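Local coordinates for LP04448p (PDB 2QK2), which probably binds tubulin through this second TOG domain and acts, as a member of the XMAP215 family, at the growing plus ends of microtubules, at residues L131-L142 with L173-T184. Sequence-based numbering, arbitrary orientation.
Sequences LEAQQESIVESL and LLKLLTTSLVKT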
ATOM      1  N   LEU A 131      -6.199   6.673  -6.159  1.00 28.54           N
ATOM      2  CA  LEU A 131      -7.374   5.936  -5.703  1.00 29.10           C
ATOM      3  C   LEU A 131      -8.319   5.717  -6.881  1.00 29.22           C
ATOM      4  O   LEU A 131      -8.965   4.677  -6.987  1.00 29.91           O
ATOM      5  CB  LEU A 131      -8.109   6.694  -4.588  1.00 28.52           C
ATOM      6  CG  LEU A 131      -7.427   6.860  -3.225  1.00 28.86           C
ATOM      7  CD1 LEU A 131      -8.339   7.669  -2.308  1.00 31.17           C
ATOM      8  CD2 LEU A 131      -7.125   5.497  -2.604  1.00 29.54           C
ATOM      9  N   GLU A 132      -8.397   6.704  -7.770  1.00 30.33           N
ATOM     10  CA  GLU A 132      -9.261   6.597  -8.940  1.00 31.28           C
ATOM     11  C   GLU A 132      -8.850   5.372  -9.760  1.00 31.37           C
ATOM     12  O   GLU A 132      -9.694   4.563 -10.156  1.00 31.58           O
ATOM     13  CB  GLU A 132      -9.148   7.870  -9.791  1.00 34.41           C
ATOM     14  CG  GLU A 132      -9.981   7.882 -11.078  1.00 38.02           C
ATOM     15  CD  GLU A 132     -11.484   7.778 -10.838  1.00 41.94           C
ATOM     16  OE1 GLU A 132     -12.029   8.542 -10.009  1.00 43.17           O
ATOM     17  OE2 GLU A 132     -12.131   6.933 -11.492  1.00 44.94           O
ATOM     18  N   ALA A 133      -7.548   5.224  -9.988  1.00 30.49           N
ATOM     19  CA  ALA A 133      -7.033   4.099 -10.765  1.00 30.79           C
ATOM     20  C   ALA A 133      -7.174   2.750 -10.058  1.00 31.75           C
ATOM     21  O   ALA A 133      -7.391   1.724 -10.706  1.00 32.72           O
ATOM     22  CB  ALA A 133      -5.571   4.342 -11.120  1.00 28.41           C
ATOM     23  N   GLN A 134      -7.070   2.750  -8.732  1.00 32.18           N
ATOM     24  CA  GLN A 134      -7.149   1.508  -7.963  1.00 31.06           C
ATOM     25  C   GLN A 134      -8.475   1.244  -7.254  1.00 31.50           C
ATOM     26  O   GLN A 134      -8.578   0.285  -6.490  1.00 31.36           O
ATOM     27  CB  GLN A 134      -6.033   1.489  -6.917  1.00 31.41           C
ATOM     28  CG  GLN A 134      -4.640   1.726  -7.472  1.00 32.85           C
ATOM     29  CD  GLN A 134      -4.301   0.765  -8.589  1.00 34.39           C
ATOM     30  OE1 GLN A 134      -4.576  -0.428  -8.488  1.00 36.22           O
ATOM     31  NE2 GLN A 134      -3.698   1.277  -9.660  1.00 35.51           N
ATOM     32  N   GLN A 135      -9.489   2.066  -7.505  1.00 31.59           N
ATOM     33  CA  GLN A 135     -10.771   1.899  -6.817  1.00 32.64           C
ATOM     34  C   GLN A 135     -11.402   0.510  -6.836  1.00 32.09           C
ATOM     35  O   GLN A 135     -11.896   0.042  -5.807  1.00 30.13           O
ATOM     36  CB  GLN A 135     -11.791   2.922  -7.326  1.00 35.23           C
ATOM     37  CG  GLN A 135     -12.002   2.912  -8.825  1.00 36.15           C
ATOM     38  CD  GLN A 135     -13.029   3.931  -9.254  1.00 37.62           C
ATOM     39  OE1 GLN A 135     -14.231   3.722  -9.095  1.00 37.63           O
ATOM     40  NE2 GLN A 135     -12.560   5.053  -9.785  1.00 35.67           N
ATOM     41  N   GLU A 136     -11.402  -0.154  -7.987  1.00 32.03           N
ATOM     42  CA  GLU A 136     -12.003  -1.483  -8.061  1.00 33.77           C
ATOM     43  C   GLU A 136     -11.335  -2.472  -7.112  1.00 32.33           C
ATOM     44  O   GLU A 136     -12.012  -3.178  -6.365  1.00 31.89           O
ATOM     45  CB  GLU A 136     -11.951  -2.024  -9.490  1.00 38.49           C
ATOM     46  CG  GLU A 136     -12.858  -1.291 -10.461  1.00 46.48           C
ATOM     47  CD  GLU A 136     -12.875  -1.934 -11.838  1.00 53.08           C
ATOM     48  OE1 GLU A 136     -13.200  -3.142 -11.934  1.00 56.05           O
ATOM     49  OE2 GLU A 136     -12.562  -1.232 -12.824  1.00 57.69           O
ATOM     50  N   SER A 137     -10.008  -2.523  -7.138  1.00 31.54           N
ATOM     51  CA  SER A 137      -9.271  -3.432  -6.264  1.00 31.28           C
ATOM     52  C   SER A 137      -9.520  -3.089  -4.799  1.00 30.18           C
ATOM     53  O   SER A 137      -9.782  -3.970  -3.975  1.00 28.58           O
ATOM     54  CB  SER A 137      -7.772  -3.349  -6.562  1.00 31.96           C
ATOM     55  OG  SER A 137      -7.501  -3.746  -7.895  1.00 36.19           O
ATOM     56  N   ILE A 138      -9.437  -1.802  -4.482  1.00 27.84           N
ATOM     57  CA  ILE A 138      -9.647  -1.333  -3.117  1.00 27.67           C
ATOM     58  C   ILE A 138     -11.032  -1.707  -2.602  1.00 28.67           C
ATOM     59  O   ILE A 138     -11.163  -2.333  -1.551  1.00 28.40           O
ATOM     60  CB  ILE A 138      -9.470   0.201  -3.026  1.00 27.25           C
ATOM     61  CG1 ILE A 138      -8.027   0.569  -3.388  1.00 24.25           C
ATOM     62  CG2 ILE A 138      -9.821   0.694  -1.622  1.00 24.51           C
ATOM     63  CD1 ILE A 138      -7.733   2.057  -3.344  1.00 23.88           C
ATOM     64  N   VAL A 139     -12.063  -1.330  -3.351  1.00 29.36           N
ATOM     65  CA  VAL A 139     -13.438  -1.620  -2.962  1.00 30.43           C
ATOM     66  C   VAL A 139     -13.677  -3.124  -2.851  1.00 31.85           C
ATOM     67  O   VAL A 139     -14.315  -3.594  -1.909  1.00 30.91           O
ATOM     68  CB  VAL A 139     -14.435  -0.992  -3.975  1.00 30.57           C
ATOM     69  CG1 VAL A 139     -15.860  -1.429  -3.667  1.00 32.15           C
ATOM     70  CG2 VAL A 139     -14.333   0.526  -3.910  1.00 29.69           C
ATOM     71  N   GLU A 140     -13.158  -3.881  -3.812  1.00 32.02           N
ATOM     72  CA  GLU A 140     -13.318  -5.327  -3.787  1.00 34.54           C
ATOM     73  C   GLU A 140     -12.681  -5.902  -2.523  1.00 32.34           C
ATOM     74  O   GLU A 140     -13.220  -6.816  -1.905  1.00 31.76           O
ATOM     75  CB  GLU A 140     -12.670  -5.949  -5.026  1.00 38.00           C
ATOM     76  CG  GLU A 140     -12.817  -7.456  -5.120  1.00 47.19           C
ATOM     77  CD  GLU A 140     -12.121  -8.030  -6.344  1.00 53.57           C
ATOM     78  OE1 GLU A 140     -12.488  -7.634  -7.476  1.00 56.55           O
ATOM     79  OE2 GLU A 140     -11.207  -8.870  -6.177  1.00 56.28           O
ATOM     80  N   SER A 141     -11.536  -5.349  -2.134  1.00 30.07           N
ATOM     81  CA  SER A 141     -10.833  -5.825  -0.950  1.00 29.35           C
ATOM     82  C   SER A 141     -11.603  -5.540   0.342  1.00 28.61           C
ATOM     83  O   SER A 141     -11.519  -6.310   1.299  1.00 27.35           O
ATOM     84  CB  SER A 141      -9.440  -5.200  -0.883  1.00 29.00           C
ATOM     85  OG  SER A 141      -8.672  -5.798   0.143  1.00 30.69           O
ATOM     86  N   LEU A 142     -12.351  -4.436   0.378  1.00 28.15           N
ATOM     87  CA  LEU A 142     -13.133  -4.106   1.570  1.00 29.01           C
ATOM     88  C   LEU A 142     -14.249  -5.131   1.760  1.00 30.57           C
ATOM     89  O   LEU A 142     -14.887  -5.178   2.813  1.00 30.82           O
ATOM     90  CB  LEU A 142     -13.731  -2.699   1.459  1.00 26.33           C
ATOM     91  CG  LEU A 142     -12.767  -1.538   1.729  1.00 24.22           C
ATOM     92  CD1 LEU A 142     -13.475  -0.216   1.474  1.00 23.92           C
ATOM     93  CD2 LEU A 142     -12.266  -1.608   3.171  1.00 20.34           C
ATOM     94  N   LEU A 173     -16.458   8.789  -6.891  1.00 31.56           N
ATOM     95  CA  LEU A 173     -15.460   8.079  -6.088  1.00 29.97           C
ATOM     96  C   LEU A 173     -15.674   8.316  -4.596  1.00 29.97           C
ATOM     97  O   LEU A 173     -15.545   7.393  -3.785  1.00 28.12           O
ATOM     98  CB  LEU A 173     -14.046   8.513  -6.485  1.00 28.25           C
ATOM     99  CG  LEU A 173     -12.888   7.768  -5.810  1.00 26.93           C
ATOM    100  CD1 LEU A 173     -13.038   6.267  -6.027  1.00 23.78           C
ATOM    101  CD2 LEU A 173     -11.569   8.251  -6.386  1.00 25.01           C
ATOM    102  N   LEU A 174     -16.000   9.556  -4.239  1.00 29.31           N
ATOM    103  CA  LEU A 174     -16.242   9.902  -2.846  1.00 29.02           C
ATOM    104  C   LEU A 174     -17.400   9.065  -2.308  1.00 28.10           C
ATOM    105  O   LEU A 174     -17.315   8.487  -1.231  1.00 28.28           O
ATOM    106  CB  LEU A 174     -16.581  11.393  -2.712  1.00 29.84           C
ATOM    107  CG  LEU A 174     -16.890  11.835  -1.272  1.00 31.31           C
ATOM    108  CD1 LEU A 174     -15.632  11.665  -0.436  1.00 29.68           C
ATOM    109  CD2 LEU A 174     -17.375  13.287  -1.233  1.00 31.78           C
ATOM    110  N   LYS A 175     -18.485   8.998  -3.069  1.00 28.37           N
ATOM    111  CA  LYS A 175     -19.647   8.222  -2.649  1.00 29.91           C
ATOM    112  C   LYS A 175     -19.329   6.731  -2.554  1.00 28.86           C
ATOM    113  O   LYS A 175     -19.719   6.068  -1.596  1.00 27.29           O
ATOM    114  CB  LYS A 175     -20.807   8.455  -3.621  1.00 31.43           C
ATOM    115  CG  LYS A 175     -21.313   9.894  -3.615  1.00 37.02           C
ATOM    116  CD  LYS A 175     -22.140  10.214  -4.855  1.00 42.04           C
ATOM    117  CE  LYS A 175     -23.481   9.499  -4.854  1.00 43.86           C
ATOM    118  NZ  LYS A 175     -24.392  10.077  -3.832  1.00 48.14           N
ATOM    119  N   LEU A 176     -18.618   6.205  -3.549  1.00 27.59           N
ATOM    120  CA  LEU A 176     -18.260   4.789  -3.564  1.00 27.29           C
ATOM    121  C   LEU A 176     -17.385   4.425  -2.362  1.00 26.81           C
ATOM    122  O   LEU A 176     -17.604   3.415  -1.693  1.00 28.33           O
ATOM    123  CB  LEU A 176     -17.519   4.448  -4.861  1.00 28.44           C
ATOM    124  CG  LEU A 176     -17.000   3.011  -4.982  1.00 28.51           C
ATOM    125  CD1 LEU A 176     -18.176   2.044  -5.034  1.00 27.85           C
ATOM    126  CD2 LEU A 176     -16.152   2.882  -6.241  1.00 29.53           C
ATOM    127  N   LEU A 177     -16.388   5.253  -2.095  1.00 25.56           N
ATOM    128  CA  LEU A 177     -15.488   5.016  -0.979  1.00 26.13           C
ATOM    129  C   LEU A 177     -16.221   5.102   0.357  1.00 26.15           C
ATOM    130  O   LEU A 177     -16.070   4.228   1.207  1.00 24.71           O
ATOM    131  CB  LEU A 177     -14.347   6.034  -1.017  1.00 27.10           C
ATOM    132  CG  LEU A 177     -12.927   5.556  -1.336  1.00 31.81           C
ATOM    133  CD1 LEU A 177     -12.931   4.437  -2.354  1.00 30.53           C
ATOM    134  CD2 LEU A 177     -12.127   6.746  -1.845  1.00 32.99           C
ATOM    135  N   THR A 178     -17.016   6.154   0.537  1.00 25.90           N
ATOM    136  CA  THR A 178     -17.755   6.337   1.783  1.00 27.12           C
ATOM    137  C   THR A 178     -18.730   5.179   2.009  1.00 27.35           C
ATOM    138  O   THR A 178     -18.769   4.588   3.089  1.00 26.50           O
ATOM    139  CB  THR A 178     -18.532   7.673   1.779  1.00 29.39           C
ATOM    140  OG1 THR A 178     -17.631   8.747   1.466  1.00 29.29           O
ATOM    141  CG2 THR A 178     -19.153   7.933   3.152  1.00 28.84           C
ATOM    142  N   THR A 179     -19.510   4.854   0.983  1.00 26.90           N
ATOM    143  CA  THR A 179     -20.473   3.759   1.070  1.00 29.01           C
ATOM    144  C   THR A 179     -19.793   2.458   1.487  1.00 28.54           C
ATOM    145  O   THR A 179     -20.274   1.756   2.378  1.00 27.59           O
ATOM    146  CB  THR A 179     -21.177   3.517  -0.288  1.00 31.13           C
ATOM    147  OG1 THR A 179     -22.011   4.637  -0.598  1.00 32.67           O
ATOM    148  CG2 THR A 179     -22.029   2.254  -0.239  1.00 32.90           C
ATOM    149  N   SER A 180     -18.676   2.142   0.837  1.00 25.40           N
ATOM    150  CA  SER A 180     -17.944   0.919   1.132  1.00 25.08           C
ATOM    151  C   SER A 180     -17.406   0.897   2.558  1.00 24.86           C
ATOM    152  O   SER A 180     -17.486  -0.124   3.240  1.00 22.96           O
ATOM    153  CB  SER A 180     -16.780   0.744   0.149  1.00 25.69           C
ATOM    154  OG  SER A 180     -17.247   0.656  -1.185  1.00 26.89           O
ATOM    155  N   LEU A 181     -16.854   2.025   2.998  1.00 22.13           N
ATOM    156  CA  LEU A 181     -16.297   2.136   4.339  1.00 23.91           C
ATOM    157  C   LEU A 181     -17.371   2.138   5.434  1.00 24.07           C
ATOM    158  O   LEU A 181     -17.132   1.640   6.532  1.00 23.50           O
ATOM    159  CB  LEU A 181     -15.425   3.400   4.449  1.00 21.86           C
ATOM    160  CG  LEU A 181     -14.072   3.327   3.727  1.00 22.00           C
ATOM    161  CD1 LEU A 181     -13.415   4.707   3.649  1.00 20.98           C
ATOM    162  CD2 LEU A 181     -13.179   2.353   4.469  1.00 19.37           C
ATOM    163  N   VAL A 182     -18.541   2.703   5.148  1.00 25.47           N
ATOM    164  CA  VAL A 182     -19.613   2.719   6.143  1.00 28.48           C
ATOM    165  C   VAL A 182     -20.063   1.277   6.353  1.00 30.66           C
ATOM    166  O   VAL A 182     -20.430   0.873   7.460  1.00 31.27           O
ATOM    167  CB  VAL A 182     -20.812   3.572   5.679  1.00 29.15           C
ATOM    168  CG1 VAL A 182     -22.013   3.341   6.595  1.00 28.35           C
ATOM    169  CG2 VAL A 182     -20.427   5.038   5.696  1.00 28.32           C
ATOM    170  N   LYS A 183     -20.004   0.496   5.281  1.00 30.46           N
ATOM    171  CA  LYS A 183     -20.390  -0.903   5.343  1.00 33.24           C
ATOM    172  C   LYS A 183     -19.468  -1.660   6.308  1.00 32.29           C
ATOM    173  O   LYS A 183     -19.936  -2.388   7.179  1.00 33.36           O
ATOM    174  CB  LYS A 183     -20.320  -1.511   3.945  1.00 36.81           C
ATOM    175  CG  LYS A 183     -21.150  -2.766   3.753  1.00 41.89           C
ATOM    176  CD  LYS A 183     -21.275  -3.077   2.273  1.00 46.00           C
ATOM    177  CE  LYS A 183     -21.893  -1.894   1.531  1.00 50.12           C
ATOM    178  NZ  LYS A 183     -21.734  -1.991   0.051  1.00 51.44           N
ATOM    179  N   THR A 184     -18.160  -1.485   6.168  1.00 30.37           N
ATOM    180  CA  THR A 184     -17.239  -2.176   7.061  1.00 29.57           C
ATOM    181  C   THR A 184     -17.281  -1.544   8.454  1.00 29.96           C
ATOM    182  O   THR A 184     -16.957  -2.193   9.451  1.00 30.47           O
ATOM    183  CB  THR A 184     -15.780  -2.175   6.509  1.00 29.52           C
ATOM    184  OG1 THR A 184     -15.367  -0.837   6.205  1.00 27.74           O
ATOM    185  CG2 THR A 184     -15.695  -3.028   5.247  1.00 27.78           C
TER
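This is a buried, mainly apolar contact between two neighbouring helices of the TOG domain, in which Val139 and Leu142 pack on Leu176, Ser180 and Leu181, and Leu173 lies against Gln135. The short helix axes run nearly parallel, 14° apart, and come within 10.3 Å. No hydrogen bond joins the segments. Leu173 reaches over with CG anti to its backbone N (chi1 -175°). Its CD1 lies 3.8 Å from Gln135 CB, while its CD2 turns to Leu131 and Glu132. Gln135 has CG between its backbone N and carbonyl carbon (chi1 55°), and the extended chain beyond brings the amide alongside Glu132. Its NE2 bonds Glu132 O at 2.9 Å, in the carbonyl plane and on a lone pair. This fixes the amide over Leu173 CD1 and sets Gln135 OE1 3.5 Å from Leu176 CD2. With an alanine in its place, Glu132 O would probably lose this side-chain donor and Leu173 CD1 its flat cover. One turn on, Val139 divides its branches: CG2 meets Leu176 CD2 at 3.8 Å, and CG1 meets Ser180 OG. That hydroxyl bonds Leu176 O in its own helix. Deeper in, the side chains of Leu131 and Leu177 cross at about a right angle, touching through CD1 and CD2. At the far end Leu142 CD1 packs against Ser180 CB, at 3.7 Å, and also against Leu181 CD2. Thr184 turns its methyl CG2 to Leu142 O, while its hydroxyl bonds Ser196. Helix 147-161 backs Leu131 and Leu142, and helix 190-207 backs Leu181. Near-parallel helices of successive hairpins, packed side by side in a layer, are characteristic of the HEAT-repeat solenoid of TOG domains.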